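Local coordinates for protein R.MvaI (Kocuria varians, PDB 2OA9) that cleaves DNA as a monomeric restriction endonuclease that recognises its target sequence asymmetrically, probably with the help of divalent metal ions, at residues Leu70-Lys75 and Gln196-Gly201; Phe121-Asp126 and Arg200-Gly205; Val148-Asp153 and His228-Arg233; Asn204-Val209 and Leu239-Glu244. All blocks are in the same frame, centred on the assembly; numbering follows the deposited sequence.

Interaction 1: residues Leu70-Lys75 and Gln196-Gly201; sequences LTLFTK and QSLCRG
Leu198 spreads its two methyl branches over a pair of successive residues on strand 69-74. Its CD1 meets CD1 of Leu72 at 4.0 Å, the two leucine chains sliding past each other in opposite directions, while its CD2 reaches CZ of Phe73 at 4.1 Å, coming in at the ring edge close to the ring plane. The same ring also stacks with that of Phe232, and Leu155, Gln158 and Leu159 of helix 152-162 pack on Phe73. A forked leucine suits the helix position because its two methyls can touch two neighbouring side chains at once. With CG opposite the backbone N (chi1 174°), Leu198 reaches out from its helix toward the strand; Leu198 CA and Leu72 CA, the nearest such pair, are still 10.0 Å apart. Phe73 takes the less common rotation between backbone N and carbonyl carbon (chi1 60°), which swings its ring toward the helix. Further out, the strand backbone itself departs from regular pairing. Leu72 has helix-like angles, and both Leu72 and Phe73 bond to the single residue Phe232 on the next strand, an arrangement consistent with a classic beta bulge, which lets consecutive side chains serve one side. Leu72 also touches Ile234 and Leu193, and Leu198 touches Ile207. The result is the alpha/beta layering in which helix 195-204 packs on a face of the antiparallel sheet beginning with strand 69-74.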
loop_
_atom_site.group_PDB
_atom_site.type_symbol
_atom_site.label_atom_id
_atom_site.label_comp_id
_atom_site.label_asym_id
_atom_site.label_seq_id
_atom_site.Cartn_x
_atom_site.Cartn_y
_atom_site.Cartn_z
ATOM N N LEU A 70 1.712 4.065 -1.881
ATOM C CA LEU A 70 0.551 3.190 -1.884
ATOM C C LEU A 70 0.255 2.766 -0.446
ATOM O O LEU A 70 1.148 2.339 0.282
ATOM C CB LEU A 70 0.913 1.974 -2.734
ATOM C CG LEU A 70 -0.139 0.901 -2.940
ATOM C CD1 LEU A 70 -1.210 1.432 -3.863
ATOM C CD2 LEU A 70 0.516 -0.372 -3.485
ATOM N N THR A 71 -1.001 2.872 -0.019
ATOM C CA THR A 71 -1.487 2.206 1.171
ATOM C C THR A 71 -2.026 0.842 0.805
ATOM O O THR A 71 -3.018 0.739 0.121
ATOM C CB THR A 71 -2.589 3.047 1.781
ATOM O OG1 THR A 71 -2.037 4.311 2.157
ATOM C CG2 THR A 71 -3.150 2.397 3.044
ATOM N N LEU A 72 -1.370 -0.198 1.289
ATOM C CA LEU A 72 -1.775 -1.576 1.016
ATOM C C LEU A 72 -3.089 -1.888 1.704
ATOM O O LEU A 72 -3.977 -2.470 1.107
ATOM C CB LEU A 72 -0.697 -2.534 1.507
ATOM C CG LEU A 72 0.655 -2.382 0.779
ATOM C CD1 LEU A 72 1.795 -3.022 1.555
ATOM C CD2 LEU A 72 0.580 -2.954 -0.610
ATOM N N PHE A 73 -3.182 -1.492 2.960
ATOM C CA PHE A 73 -4.366 -1.681 3.792
ATOM C C PHE A 73 -4.195 -0.922 5.083
ATOM O O PHE A 73 -3.108 -0.472 5.415
ATOM C CB PHE A 73 -4.616 -3.186 4.068
ATOM C CG PHE A 73 -3.477 -3.895 4.785
ATOM C CD1 PHE A 73 -3.358 -3.885 6.148
ATOM C CD2 PHE A 73 -2.520 -4.573 4.054
ATOM C CE1 PHE A 73 -2.325 -4.560 6.798
ATOM C CE2 PHE A 73 -1.456 -5.197 4.686
ATOM C CZ PHE A 73 -1.354 -5.193 6.065
ATOM N N THR A 74 -5.279 -0.809 5.836
ATOM C CA THR A 74 -5.270 -0.262 7.180
ATOM C C THR A 74 -5.760 -1.352 8.125
ATOM O O THR A 74 -6.663 -2.155 7.779
ATOM C CB THR A 74 -6.167 1.015 7.307
ATOM O OG1 THR A 74 -7.507 0.731 6.873
ATOM C CG2 THR A 74 -5.705 2.105 6.396
ATOM N N LYS A 75 -5.163 -1.407 9.311
ATOM C CA LYS A 75 -5.518 -2.420 10.291
ATOM C C LYS A 75 -4.932 -2.076 11.634
ATOM O O LYS A 75 -3.708 -1.876 11.751
ATOM C CB LYS A 75 -5.059 -3.823 9.856
ATOM C CG LYS A 75 -5.361 -4.986 10.834
ATOM C CD LYS A 75 -6.837 -5.306 10.865
ATOM C CE LYS A 75 -7.086 -6.469 11.795
ATOM N NZ LYS A 75 -6.966 -6.060 13.224
ATOM N N GLN A 196 5.068 -12.840 4.561
ATOM C CA GLN A 196 6.503 -12.928 4.795
ATOM C C GLN A 196 7.257 -11.808 4.088
ATOM O O GLN A 196 8.178 -11.224 4.651
ATOM C CB GLN A 196 7.048 -14.283 4.345
ATOM C CG GLN A 196 6.671 -15.409 5.267
ATOM C CD GLN A 196 5.235 -15.875 5.058
ATOM O OE1 GLN A 196 4.632 -15.647 3.992
ATOM N NE2 GLN A 196 4.680 -16.528 6.078
ATOM N N SER A 197 6.842 -11.490 2.863
ATOM C CA SER A 197 7.498 -10.424 2.105
ATOM C C SER A 197 7.160 -9.065 2.720
ATOM O O SER A 197 7.998 -8.171 2.794
ATOM C CB SER A 197 7.035 -10.446 0.659
ATOM O OG SER A 197 7.558 -11.522 -0.058
ATOM N N LEU A 198 5.924 -8.930 3.180
ATOM C CA LEU A 198 5.513 -7.726 3.869
ATOM C C LEU A 198 6.394 -7.464 5.055
ATOM O O LEU A 198 6.861 -6.358 5.260
ATOM C CB LEU A 198 4.054 -7.842 4.309
ATOM C CG LEU A 198 3.508 -6.713 5.175
ATOM C CD1 LEU A 198 3.221 -5.537 4.288
ATOM C CD2 LEU A 198 2.242 -7.109 5.947
ATOM N N CYS A 199 6.594 -8.497 5.869
ATOM C CA CYS A 199 7.392 -8.352 7.062
ATOM C C CYS A 199 8.868 -8.122 6.740
ATOM O O CYS A 199 9.497 -7.336 7.426
ATOM C CB CYS A 199 7.225 -9.568 7.944
ATOM S SG CYS A 199 5.571 -9.679 8.697
ATOM N N ARG A 200 9.402 -8.773 5.708
ATOM C CA ARG A 200 10.773 -8.472 5.281
ATOM C C ARG A 200 10.901 -7.017 4.869
ATOM O O ARG A 200 11.847 -6.324 5.210
ATOM C CB ARG A 200 11.252 -9.360 4.121
ATOM C CG ARG A 200 11.469 -10.807 4.468
ATOM C CD ARG A 200 12.086 -11.593 3.267
ATOM N NE ARG A 200 11.264 -11.614 2.035
ATOM C CZ ARG A 200 11.347 -10.758 0.963
ATOM N NH1 ARG A 200 12.218 -9.789 0.910
ATOM N NH2 ARG A 200 10.554 -10.899 -0.097
ATOM N N GLY A 201 9.896 -6.521 4.179
ATOM C CA GLY A 201 9.915 -5.146 3.728
ATOM C C GLY A 201 9.889 -4.125 4.838
ATOM O O GLY A 201 10.544 -3.116 4.749
#

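Interaction 2: residues Phe121-Asp126 and Arg200-Gly205; sequences FKIDID and RGIENG. With CD (cadmium ion), chain G.
Ile202 lays its CG2 methyl against CG2 of Ile123 at 3.6 Å and more loosely against CD1 of Ile125. With CG1 beside the backbone N (chi1 -66°), the CG2 methyl of Ile202 lies opposite that N and faces strand 119-126. One helical step on, Glu203 contributes its aliphatic part: its CG packs on CG1 of Ile125 at 3.5 Å, the two chains crossing at about a right angle. Branched isoleucines suit this seam, where the axes of strand 121-126 and helix 200-204 approach to 8.5 Å, whereas glutamate suits its rim, aliphatic near the backbone and polar at the end. Glu203 OE2 is hydrogen-bonded to Trp127 NE1 and also accepts from a water at 2.8 Å. The same water accepts from Ile125 N at 2.9 Å and donates a longer bond to Asp124 OD1. On the outer side of the strand Asp124 holds a cadmium ion with both oxygens, OD1 at 2.3 Å and OD2 at 2.6 Å; a second water links the metal to Ile125 O. Asp124 and Ile125 bind calcium in another structure of this enzyme. Asp124 OD1 and Glu203 OE2 stay 5.8 Å apart, and the shared water together with the metal would be expected to ease the repulsion between the two carboxylates.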
loop_
_atom_site.group_PDB
_atom_site.type_symbol
_atom_site.label_atom_id
_atom_site.label_comp_id
_atom_site.label_asym_id
_atom_site.label_seq_id
_atom_site.Cartn_x
_atom_site.Cartn_y
_atom_site.Cartn_z
ATOM N N PHE A 121 9.817 5.078 18.420
ATOM C CA PHE A 121 9.109 3.881 18.010
ATOM C C PHE A 121 9.926 3.116 16.981
ATOM O O PHE A 121 10.581 3.725 16.158
ATOM C CB PHE A 121 7.735 4.195 17.408
ATOM C CG PHE A 121 6.850 4.977 18.305
ATOM C CD1 PHE A 121 5.984 4.330 19.182
ATOM C CD2 PHE A 121 6.873 6.359 18.300
ATOM C CE1 PHE A 121 5.175 5.042 20.040
ATOM C CE2 PHE A 121 6.053 7.079 19.161
ATOM C CZ PHE A 121 5.224 6.418 20.028
ATOM N N LYS A 122 9.783 1.783 16.995
ATOM C CA LYS A 122 10.340 0.910 15.951
ATOM C C LYS A 122 9.433 -0.302 15.779
ATOM O O LYS A 122 8.816 -0.769 16.727
ATOM C CB LYS A 122 11.748 0.499 16.311
ATOM C CG LYS A 122 12.475 -0.217 15.159
ATOM C CD LYS A 122 13.997 -0.264 15.389
ATOM C CE LYS A 122 14.469 -0.935 16.641
ATOM N NZ LYS A 122 14.237 -2.390 16.658
ATOM N N ILE A 123 9.363 -0.867 14.587
ATOM C CA ILE A 123 8.689 -2.160 14.396
ATOM C C ILE A 123 9.732 -3.280 14.462
ATOM O O ILE A 123 10.848 -3.160 13.958
ATOM C CB ILE A 123 7.954 -2.218 13.049
ATOM C CG1 ILE A 123 6.976 -1.028 12.886
ATOM C CG2 ILE A 123 7.236 -3.580 12.865
ATOM C CD1 ILE A 123 5.817 -1.067 13.833
ATOM N N ASP A 124 9.412 -4.339 15.175
ATOM C CA ASP A 124 10.244 -5.540 15.196
ATOM C C ASP A 124 9.392 -6.754 14.831
ATOM O O ASP A 124 8.279 -6.937 15.329
ATOM C CB ASP A 124 11.014 -5.743 16.538
ATOM C CG ASP A 124 12.087 -6.763 16.437
ATOM O OD1 ASP A 124 13.065 -6.550 15.665
ATOM O OD2 ASP A 124 12.030 -7.856 17.049
ATOM N N ILE A 125 9.928 -7.618 13.982
ATOM C CA ILE A 125 9.222 -8.828 13.610
ATOM C C ILE A 125 9.595 -9.954 14.568
ATOM O O ILE A 125 10.731 -10.376 14.638
ATOM C CB ILE A 125 9.488 -9.245 12.127
ATOM C CG1 ILE A 125 9.398 -8.081 11.146
ATOM C CG2 ILE A 125 8.509 -10.348 11.737
ATOM C CD1 ILE A 125 8.020 -7.377 11.008
ATOM N N ASP A 126 8.604 -10.450 15.300
ATOM C CA ASP A 126 8.768 -11.594 16.185
ATOM C C ASP A 126 8.410 -12.834 15.366
ATOM O O ASP A 126 7.313 -13.333 15.464
ATOM C CB ASP A 126 7.850 -11.402 17.395
ATOM C CG ASP A 126 8.050 -12.409 18.464
ATOM O OD1 ASP A 126 8.719 -13.472 18.209
ATOM O OD2 ASP A 126 7.546 -12.205 19.583
ATOM N N ARG A 200 9.402 -8.773 5.708
ATOM C CA ARG A 200 10.773 -8.472 5.281
ATOM C C ARG A 200 10.901 -7.017 4.869
ATOM O O ARG A 200 11.847 -6.324 5.210
ATOM C CB ARG A 200 11.252 -9.360 4.121
ATOM C CG ARG A 200 11.469 -10.807 4.468
ATOM C CD ARG A 200 12.086 -11.593 3.267
ATOM N NE ARG A 200 11.264 -11.614 2.035
ATOM C CZ ARG A 200 11.347 -10.758 0.963
ATOM N NH1 ARG A 200 12.218 -9.789 0.910
ATOM N NH2 ARG A 200 10.554 -10.899 -0.097
ATOM N N GLY A 201 9.896 -6.521 4.179
ATOM C CA GLY A 201 9.915 -5.146 3.728
ATOM C C GLY A 201 9.889 -4.125 4.838
ATOM O O GLY A 201 10.544 -3.116 4.749
ATOM N N ILE A 202 9.152 -4.441 5.911
ATOM C CA ILE A 202 9.223 -3.626 7.125
ATOM C C ILE A 202 10.630 -3.645 7.737
ATOM O O ILE A 202 11.215 -2.608 8.012
ATOM C CB ILE A 202 8.126 -4.075 8.141
ATOM C CG1 ILE A 202 6.733 -3.782 7.585
ATOM C CG2 ILE A 202 8.325 -3.329 9.489
ATOM C CD1 ILE A 202 5.597 -4.440 8.338
ATOM N N GLU A 203 11.216 -4.839 7.915
ATOM C CA GLU A 203 12.577 -4.968 8.458
ATOM C C GLU A 203 13.599 -4.182 7.638
ATOM O O GLU A 203 14.539 -3.602 8.171
ATOM C CB GLU A 203 13.055 -6.441 8.434
ATOM C CG GLU A 203 12.246 -7.383 9.262
ATOM C CD GLU A 203 12.909 -8.746 9.375
ATOM O OE1 GLU A 203 13.317 -9.354 8.343
ATOM O OE2 GLU A 203 12.992 -9.254 10.514
ATOM N N ASN A 204 13.418 -4.205 6.321
ATOM C CA ASN A 204 14.359 -3.564 5.373
ATOM C C ASN A 204 14.259 -2.044 5.340
ATOM O O ASN A 204 15.145 -1.398 4.828
ATOM C CB ASN A 204 14.116 -4.092 3.968
ATOM C CG ASN A 204 14.446 -5.587 3.840
ATOM O OD1 ASN A 204 15.122 -6.149 4.701
ATOM N ND2 ASN A 204 13.953 -6.213 2.801
ATOM N N GLY A 205 13.179 -1.494 5.903
ATOM C CA GLY A 205 12.888 -0.072 5.908
ATOM C C GLY A 205 12.109 0.401 4.700
ATOM O O GLY A 205 11.885 1.597 4.530
HETATM CD CD CD G . 14.398 -8.352 16.130
HETATM O O HOH W 1 12.588 -7.566 12.716
HETATM O O HOH W 2 13.256 -9.720 14.781
#

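Interaction 3: residues Val148-Asp153 and His228-Arg233; sequences VYWSFD and HGTAFR. With CD (cadmium ion), chain L.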
loop_
_atom_site.group_PDB
_atom_site.type_symbol
_atom_site.label_atom_id
_atom_site.label_comp_id
_atom_site.label_asym_id
_atom_site.label_seq_id
_atom_site.Cartn_x
_atom_site.Cartn_y
_atom_site.Cartn_z
ATOM N N VAL A 148 2.311 -4.275 22.076
ATOM C CA VAL A 148 1.362 -4.019 21.016
ATOM C C VAL A 148 1.813 -4.759 19.761
ATOM O O VAL A 148 2.988 -4.669 19.366
ATOM C CB VAL A 148 1.205 -2.483 20.762
ATOM C CG1 VAL A 148 0.342 -2.266 19.572
ATOM C CG2 VAL A 148 0.622 -1.764 22.004
ATOM N N TYR A 149 0.905 -5.525 19.148
ATOM C CA TYR A 149 1.288 -6.317 17.977
ATOM C C TYR A 149 0.151 -6.580 17.050
ATOM O O TYR A 149 -1.009 -6.455 17.426
ATOM C CB TYR A 149 1.984 -7.650 18.366
ATOM C CG TYR A 149 1.114 -8.730 19.006
ATOM C CD1 TYR A 149 0.196 -9.450 18.265
ATOM C CD2 TYR A 149 1.294 -9.069 20.331
ATOM C CE1 TYR A 149 -0.550 -10.473 18.839
ATOM C CE2 TYR A 149 0.554 -10.084 20.925
ATOM C CZ TYR A 149 -0.366 -10.774 20.178
ATOM O OH TYR A 149 -1.106 -11.735 20.833
ATOM N N TRP A 150 0.516 -6.951 15.840
ATOM C CA TRP A 150 -0.386 -7.435 14.791
ATOM C C TRP A 150 -0.023 -8.866 14.547
ATOM O O TRP A 150 1.142 -9.165 14.291
ATOM C CB TRP A 150 -0.178 -6.668 13.458
ATOM C CG TRP A 150 -0.527 -5.225 13.460
ATOM C CD1 TRP A 150 -1.686 -4.666 13.007
ATOM C CD2 TRP A 150 0.281 -4.141 13.923
ATOM N NE1 TRP A 150 -1.647 -3.301 13.134
ATOM C CE2 TRP A 150 -0.459 -2.948 13.730
ATOM C CE3 TRP A 150 1.547 -4.049 14.513
ATOM C CZ2 TRP A 150 0.042 -1.704 14.100
ATOM C CZ3 TRP A 150 2.039 -2.825 14.864
ATOM C CH2 TRP A 150 1.290 -1.655 14.655
ATOM N N SER A 151 -0.966 -9.789 14.619
ATOM C CA SER A 151 -0.634 -11.153 14.258
ATOM C C SER A 151 -0.381 -11.333 12.774
ATOM O O SER A 151 -0.962 -10.614 11.946
ATOM C CB SER A 151 -1.785 -12.097 14.667
ATOM O OG SER A 151 -2.973 -11.782 13.963
ATOM N N PHE A 152 0.453 -12.296 12.408
ATOM C CA PHE A 152 0.655 -12.590 10.995
ATOM C C PHE A 152 -0.678 -12.964 10.333
ATOM O O PHE A 152 -0.913 -12.596 9.199
ATOM C CB PHE A 152 1.626 -13.765 10.780
ATOM C CG PHE A 152 3.117 -13.426 10.845
ATOM C CD1 PHE A 152 4.054 -14.307 10.316
ATOM C CD2 PHE A 152 3.574 -12.267 11.430
ATOM C CE1 PHE A 152 5.409 -14.033 10.379
ATOM C CE2 PHE A 152 4.917 -12.006 11.519
ATOM C CZ PHE A 152 5.842 -12.870 10.985
ATOM N N ASP A 153 -1.542 -13.703 11.030
ATOM C CA ASP A 153 -2.807 -14.128 10.425
ATOM C C ASP A 153 -3.706 -12.944 10.102
ATOM O O ASP A 153 -4.376 -12.941 9.075
ATOM C CB ASP A 153 -3.534 -15.133 11.345
ATOM C CG ASP A 153 -2.867 -16.497 11.337
ATOM O OD1 ASP A 153 -3.269 -17.370 12.136
ATOM O OD2 ASP A 153 -1.921 -16.777 10.564
ATOM N N HIS A 228 -8.877 5.451 11.742
ATOM C CA HIS A 228 -9.351 4.689 10.573
ATOM C C HIS A 228 -8.502 3.438 10.297
ATOM O O HIS A 228 -8.775 2.702 9.342
ATOM C CB HIS A 228 -9.498 5.617 9.345
ATOM C CG HIS A 228 -10.560 6.668 9.519
ATOM N ND1 HIS A 228 -10.350 8.008 9.261
ATOM C CD2 HIS A 228 -11.834 6.572 9.969
ATOM C CE1 HIS A 228 -11.450 8.688 9.534
ATOM N NE2 HIS A 228 -12.369 7.841 9.961
ATOM N N GLY A 229 -7.512 3.175 11.154
ATOM C CA GLY A 229 -6.665 2.005 11.041
ATOM C C GLY A 229 -5.251 2.431 10.702
ATOM O O GLY A 229 -5.017 3.257 9.857
ATOM N N THR A 230 -4.310 1.782 11.337
ATOM C CA THR A 230 -2.901 1.982 11.027
ATOM C C THR A 230 -2.611 1.532 9.590
ATOM O O THR A 230 -3.013 0.445 9.190
ATOM C CB THR A 230 -2.096 1.169 12.021
ATOM O OG1 THR A 230 -2.329 1.761 13.326
ATOM C CG2 THR A 230 -0.615 1.232 11.754
ATOM N N ALA A 231 -1.955 2.369 8.823
ATOM C CA ALA A 231 -1.826 2.133 7.387
ATOM C C ALA A 231 -0.443 1.502 7.119
ATOM O O ALA A 231 0.569 1.999 7.587
ATOM C CB ALA A 231 -2.004 3.405 6.612
ATOM N N PHE A 232 -0.423 0.475 6.272
ATOM C CA PHE A 232 0.790 -0.194 5.854
ATOM C C PHE A 232 1.081 0.295 4.467
ATOM O O PHE A 232 0.265 0.111 3.570
ATOM C CB PHE A 232 0.630 -1.723 5.936
ATOM C CG PHE A 232 0.588 -2.240 7.339
ATOM C CD1 PHE A 232 -0.468 -1.976 8.178
ATOM C CD2 PHE A 232 1.628 -2.985 7.842
ATOM C CE1 PHE A 232 -0.461 -2.426 9.471
ATOM C CE2 PHE A 232 1.622 -3.475 9.133
ATOM C CZ PHE A 232 0.578 -3.181 9.951
ATOM N N ARG A 233 2.182 1.033 4.328
ATOM C CA ARG A 233 2.441 1.837 3.132
ATOM C C ARG A 233 3.784 1.530 2.503
ATOM O O ARG A 233 4.743 1.231 3.166
ATOM C CB ARG A 233 2.373 3.330 3.484
ATOM C CG ARG A 233 1.091 3.723 4.185
ATOM C CD ARG A 233 0.948 5.172 4.533
ATOM N NE ARG A 233 0.351 5.911 3.456
ATOM C CZ ARG A 233 0.247 7.228 3.482
ATOM N NH1 ARG A 233 0.682 7.883 4.551
ATOM N NH2 ARG A 233 -0.264 7.885 2.451
HETATM CD CD CD L . -13.752 9.404 10.648
#
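Trp150 and Thr230 are the closest backbone pair, yet their CA atoms lie 10.4 Å apart, so strand 143-151 and strand 225-235 meet here through side chains alone. Trp150 bridges most of that gap. Its chi1 of -66° keeps CG beside the backbone N and sends the indole across to the other strand. There Phe232 comes edge first onto the five-membered ring, a T-shaped pair with centroids 5.2 Å apart and planes at 89°. CZ of Phe232 does the touching, 3.9 Å from Trp150 NE1, over one indole face but displaced toward the rim. Thr230 approaches the six-membered half obliquely, its methyl CG2 lying 3.8 Å from Trp150 CZ2. The indole N-H is not spent on the phenyl ring: NE1 donates to the carbonyl O of Lys75, which helps to hold the indole in this orientation. With a leucine here, that carbonyl would lose the indole donor, and the edge of Phe232 would probably lose the flat surface it rests on. Gly229 matters too, since at its backbone angles (phi 113°) a CB would collide with the carbonyl O of His228, hence glycine. His228 is exposed, and its NE2 binds a cadmium ion shared with His226. Around the core, Val209 of strand 207-215 touches Trp150, Thr230 and Phe232, while Val132 and Pro77 flank the indole; Ser151 N-caps helix 152-162, so the tryptophan sits just ahead of that helix, joining the three-stranded antiparallel sheet to the five-stranded one.

Interaction 4: residues Asn204-Val209 and Leu239-Glu244; sequences NGDIKV and LLEYGE
Tyr242 turns its ring toward Asn204 and Asp206 with CG opposite the carbonyl carbon (chi1 -67°), and both partners adopt the same first rotation, so that an amide and a carboxylate converge on one hydroxyl. The phenol OH donates to Asp206 OD2 at 2.6 Å, meeting the anti side of that oxygen slightly out of the carboxylate plane, with carboxylate and ring planes 75° apart. It also accepts from Asn204 ND2 at 2.9 Å in a nearly straight bond of 168°, with the hydroxyl O in the amide plane of Asn204. Tyrosine suits the place because its hydroxyl can donate and accept at once. Beyond helix 195-204, Gly205 takes positive phi in a Schellman motif, the turn that leads into strand 207-215; Lys208 NZ bonds to Gly205 O at 2.9 Å across the turn. A phenylalanine in place of Tyr242 would probably leave the Asn204 amide and the Asp206 carboxylate without their common partner and freer to turn. Glu241 crosses one face of the tyrosine with its CG, 3.6 Å above the ring plane and toward the rim. Glu241 OE2 lies 3.5 Å from Asp206 OD2, a close approach of like charges; both residues are cadmium ligands in this crystal, and Lys238 offers Asp206 OD1 a long, weak ion pair.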
loop_
_atom_site.group_PDB
_atom_site.type_symbol
_atom_site.label_atom_id
_atom_site.label_comp_id
_atom_site.label_asym_id
_atom_site.label_seq_id
_atom_site.Cartn_x
_atom_site.Cartn_y
_atom_site.Cartn_z
ATOM N N ASN A 204 13.418 -4.205 6.321
ATOM C CA ASN A 204 14.359 -3.564 5.373
ATOM C C ASN A 204 14.259 -2.044 5.340
ATOM O O ASN A 204 15.145 -1.398 4.828
ATOM C CB ASN A 204 14.116 -4.092 3.968
ATOM C CG ASN A 204 14.446 -5.587 3.840
ATOM O OD1 ASN A 204 15.122 -6.149 4.701
ATOM N ND2 ASN A 204 13.953 -6.213 2.801
ATOM N N GLY A 205 13.179 -1.494 5.903
ATOM C CA GLY A 205 12.888 -0.072 5.908
ATOM C C GLY A 205 12.109 0.401 4.700
ATOM O O GLY A 205 11.885 1.597 4.530
ATOM N N ASP A 206 11.639 -0.525 3.873
ATOM C CA ASP A 206 10.905 -0.229 2.652
ATOM C C ASP A 206 9.402 -0.133 2.804
ATOM O O ASP A 206 8.728 0.484 1.993
ATOM C CB ASP A 206 11.218 -1.297 1.568
ATOM C CG ASP A 206 12.622 -1.189 1.010
ATOM O OD1 ASP A 206 13.271 -0.122 1.051
ATOM O OD2 ASP A 206 13.155 -2.217 0.479
ATOM N N ILE A 207 8.875 -0.697 3.869
ATOM C CA ILE A 207 7.416 -0.654 4.134
ATOM C C ILE A 207 7.236 0.018 5.466
ATOM O O ILE A 207 7.901 -0.308 6.422
ATOM C CB ILE A 207 6.803 -2.062 4.088
ATOM C CG1 ILE A 207 7.093 -2.720 2.723
ATOM C CG2 ILE A 207 5.309 -2.086 4.428
ATOM C CD1 ILE A 207 6.437 -4.073 2.501
ATOM N N LYS A 208 6.328 0.981 5.533
ATOM C CA LYS A 208 6.195 1.797 6.723
ATOM C C LYS A 208 4.857 1.515 7.341
ATOM O O LYS A 208 3.921 1.163 6.664
ATOM C CB LYS A 208 6.232 3.285 6.357
ATOM C CG LYS A 208 7.479 3.748 5.611
ATOM C CD LYS A 208 8.735 3.222 6.215
ATOM C CE LYS A 208 9.983 3.871 5.601
ATOM N NZ LYS A 208 11.162 3.641 6.464
ATOM N N VAL A 209 4.778 1.720 8.649
ATOM C CA VAL A 209 3.551 1.567 9.431
ATOM C C VAL A 209 3.196 2.981 9.911
ATOM O O VAL A 209 3.893 3.549 10.752
ATOM C CB VAL A 209 3.827 0.612 10.594
ATOM C CG1 VAL A 209 2.633 0.454 11.467
ATOM C CG2 VAL A 209 4.277 -0.769 10.049
ATOM N N LEU A 239 7.277 -1.611 -4.495
ATOM C CA LEU A 239 6.438 -2.800 -4.483
ATOM C C LEU A 239 6.873 -3.871 -5.507
ATOM O O LEU A 239 6.770 -5.064 -5.225
ATOM C CB LEU A 239 4.949 -2.450 -4.615
ATOM C CG LEU A 239 3.971 -3.621 -4.528
ATOM C CD1 LEU A 239 4.126 -4.411 -3.242
ATOM C CD2 LEU A 239 2.539 -3.062 -4.659
ATOM N N LEU A 240 7.484 -3.474 -6.632
ATOM C CA LEU A 240 8.025 -4.413 -7.605
ATOM C C LEU A 240 9.205 -5.213 -7.086
ATOM O O LEU A 240 9.570 -6.223 -7.670
ATOM C CB LEU A 240 8.423 -3.708 -8.909
ATOM C CG LEU A 240 7.292 -2.891 -9.553
ATOM C CD1 LEU A 240 7.758 -2.231 -10.800
ATOM C CD2 LEU A 240 6.056 -3.801 -9.858
ATOM N N GLU A 241 9.801 -4.791 -5.986
ATOM C CA GLU A 241 10.847 -5.600 -5.327
ATOM C C GLU A 241 10.274 -6.747 -4.512
ATOM O O GLU A 241 10.876 -7.818 -4.393
ATOM C CB GLU A 241 11.689 -4.695 -4.422
ATOM C CG GLU A 241 12.645 -5.368 -3.415
ATOM C CD GLU A 241 13.438 -4.415 -2.540
ATOM O OE1 GLU A 241 13.485 -3.219 -2.825
ATOM O OE2 GLU A 241 14.039 -4.869 -1.544
ATOM N N TYR A 242 9.099 -6.525 -3.937
ATOM C CA TYR A 242 8.493 -7.462 -2.982
ATOM C C TYR A 242 7.367 -8.344 -3.514
ATOM O O TYR A 242 7.130 -9.425 -2.970
ATOM C CB TYR A 242 7.942 -6.708 -1.772
ATOM C CG TYR A 242 9.049 -6.101 -0.971
ATOM C CD1 TYR A 242 9.683 -6.827 0.047
ATOM C CD2 TYR A 242 9.559 -4.819 -1.258
ATOM C CE1 TYR A 242 10.733 -6.315 0.736
ATOM C CE2 TYR A 242 10.625 -4.269 -0.554
ATOM C CZ TYR A 242 11.213 -5.025 0.461
ATOM O OH TYR A 242 12.244 -4.542 1.144
ATOM N N GLY A 243 6.672 -7.879 -4.536
ATOM C CA GLY A 243 5.454 -8.556 -4.980
ATOM C C GLY A 243 5.748 -9.608 -6.023
ATOM O O GLY A 243 6.859 -9.656 -6.585
ATOM N N GLU A 244 4.770 -10.467 -6.271
ATOM C CA GLU A 244 4.767 -11.332 -7.443
ATOM C C GLU A 244 4.408 -10.432 -8.610
ATOM O O GLU A 244 3.385 -9.770 -8.578
ATOM C CB GLU A 244 3.743 -12.451 -7.268
ATOM C CG GLU A 244 3.585 -13.397 -8.470
ATOM C CD GLU A 244 4.891 -14.035 -8.921
ATOM O OE1 GLU A 244 5.779 -14.248 -8.072
ATOM O OE2 GLU A 244 5.037 -14.324 -10.133
#

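How the interactions relate
Interactions 1 and 3 are buried and wholly apolar or aromatic across their segments, and they share a layer: strands 69-74 and 225-235 are paired neighbours, with Leu72 N probably bonded to Phe232 O. Interactions 1 and 2 both use helix 195-204, whose Leu198 packs on strand 69-74 while Ile202 and Glu203 meet strand 119-126, so one helix contacts strands of both antiparallel sheets. Interaction 2 keeps an apolar centre but grades outward into water and metal. Interaction 4, only partly buried, replaces methyl packing with hydrogen bonds around a tyrosine hydroxyl. It follows just after the same helix, with Asp206 N probably bonded back to Gly201 O.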